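Local coordinates for uncharacterized protein Atu1872 (Agrobacterium tumefaciens, PDB 2QNT) that is of unknown function but has a glyoxalase-like domain and is related to the glyoxalase/bleomycin resistance protein/dioxygenase family, at residues Ala49-Glu52 against Gly53-Glu57. Sequence-based numbering, arbitrary orientation.
Sequences AIHE and GRSLE
Glu52 meets the backbone of Arg54 and Ser55 as the N-cap of helix 53-61, where strand 49-52 of a glyoxalase-like βαβββ unit ends. The local strand and helix axes stand 86° apart. The Glu52 carboxylate serves two backbone amides of the first turn. Glu52 OE1 accepts from Ser55 N at 2.9 Å, on its syn side and somewhat out of plane. Glu52 OE2 takes Arg54 N at 3.0 Å from above the carboxylate plane. The side chain starts with CG anti to the backbone N and bends at chi2 (-82°), which folds the carboxylate back over the helix start. The negative group there would probably also interact favourably with the helix dipole.

Glu52 O has several donors near it. His51 ND1 donates to Glu52 O at 2.8 Å, tilted a little from the imidazole plane. Leu56 N reaches Glu52 O in a weak bond of 3.4 Å. The Ser55 hydroxyl lies near both Glu52 O and OE1, so its single proton has two possible acceptors. Further along, Arg54 NE is satisfied by Ser64 OG.

His51 and Leu56 also pack on Ile13 of strand 7-16, and Leu56 lies close to a bound buffer molecule. One face of the His51 ring receives a CH-pi contact from Leu56 CB, 3.7 Å from the ring centroid. Ser55 OG sits at the ring edge, 3.2 Å from His51 CE1.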
loop_
_atom_site.group_PDB
_atom_site.type_symbol
_atom_site.label_atom_id
_atom_site.label_comp_id
_atom_site.label_asym_id
_atom_site.label_seq_id
_atom_site.Cartn_x
_atom_site.Cartn_y
_atom_site.Cartn_z
ATOM N N ALA A 49 -1.607 6.549 3.651
ATOM C CA ALA A 49 -2.614 6.605 4.703
ATOM C C ALA A 49 -2.390 5.492 5.701
ATOM O O ALA A 49 -1.704 4.545 5.389
ATOM C CB ALA A 49 -4.010 6.493 4.125
ATOM N N ILE A 50 -2.920 5.666 6.917
ATOM C CA ILE A 50 -2.836 4.644 7.972
ATOM C C ILE A 50 -4.179 4.596 8.677
ATOM O O ILE A 50 -4.884 5.605 8.751
ATOM C CB ILE A 50 -1.716 4.961 9.004
ATOM C CG1 ILE A 50 -1.862 6.386 9.556
ATOM C CG2 ILE A 50 -0.326 4.765 8.411
ATOM C CD1 ILE A 50 -0.842 6.810 10.665
ATOM N N HIS A 51 -4.524 3.435 9.236
ATOM C CA HIS A 51 -5.780 3.303 9.969
ATOM C C HIS A 51 -5.587 2.410 11.172
ATOM O O HIS A 51 -4.920 1.384 11.077
ATOM C CB HIS A 51 -6.870 2.671 9.077
ATOM C CG HIS A 51 -8.306 2.947 9.461
ATOM N ND1 HIS A 51 -8.888 2.577 10.663
ATOM C CD2 HIS A 51 -9.294 3.535 8.740
ATOM C CE1 HIS A 51 -10.175 2.921 10.651
ATOM N NE2 HIS A 51 -10.439 3.529 9.505
ATOM N N GLU A 52 -6.140 2.794 12.317
ATOM C CA GLU A 52 -6.160 1.902 13.469
ATOM C C GLU A 52 -6.793 0.592 13.026
ATOM O O GLU A 52 -7.848 0.588 12.394
ATOM C CB GLU A 52 -6.875 2.553 14.636
ATOM C CG GLU A 52 -6.746 1.753 15.934
ATOM C CD GLU A 52 -7.746 0.617 16.034
ATOM O OE1 GLU A 52 -8.880 0.787 15.569
ATOM O OE2 GLU A 52 -7.413 -0.460 16.585
ATOM N N GLY A 53 -6.153 -0.516 13.359
ATOM C CA GLY A 53 -6.460 -1.778 12.698
ATOM C C GLY A 53 -7.767 -2.412 13.129
ATOM O O GLY A 53 -8.502 -2.925 12.298
ATOM N N ARG A 54 -8.055 -2.431 14.424
ATOM C CA ARG A 54 -9.257 -3.131 14.878
ATOM C C ARG A 54 -10.527 -2.488 14.335
ATOM O O ARG A 54 -11.444 -3.199 13.923
ATOM C CB ARG A 54 -9.307 -3.247 16.398
ATOM C CG ARG A 54 -8.096 -3.989 16.923
ATOM C CD ARG A 54 -8.262 -4.678 18.217
ATOM N NE ARG A 54 -9.205 -5.786 18.128
ATOM C CZ ARG A 54 -9.459 -6.641 19.113
ATOM N NH1 ARG A 54 -8.816 -6.541 20.268
ATOM N NH2 ARG A 54 -10.350 -7.609 18.937
ATOM N N SER A 55 -10.586 -1.164 14.309
ATOM C CA SER A 55 -11.761 -0.487 13.778
ATOM C C SER A 55 -11.935 -0.753 12.301
ATOM O O SER A 55 -13.047 -0.989 11.853
ATOM C CB SER A 55 -11.715 1.018 14.040
ATOM O OG SER A 55 -10.575 1.628 13.509
ATOM N N LEU A 56 -10.859 -0.743 11.521
ATOM C CA LEU A 56 -11.010 -1.039 10.098
ATOM C C LEU A 56 -11.319 -2.519 9.862
ATOM O O LEU A 56 -12.139 -2.828 8.995
ATOM C CB LEU A 56 -9.783 -0.583 9.312
ATOM C CG LEU A 56 -9.911 -0.658 7.793
ATOM C CD1 LEU A 56 -11.233 -0.049 7.258
ATOM C CD2 LEU A 56 -8.691 0.006 7.163
ATOM N N GLU A 57 -10.715 -3.439 10.618
ATOM C CA GLU A 57 -11.096 -4.859 10.513
ATOM C C GLU A 57 -12.575 -5.035 10.786
ATOM O O GLU A 57 -13.252 -5.802 10.088
ATOM C CB GLU A 57 -10.315 -5.738 11.476
ATOM C CG GLU A 57 -8.879 -5.983 11.138
ATOM C CD GLU A 57 -8.231 -6.991 12.091
ATOM O OE1 GLU A 57 -8.752 -8.138 12.161
ATOM O OE2 GLU A 57 -7.208 -6.628 12.706
#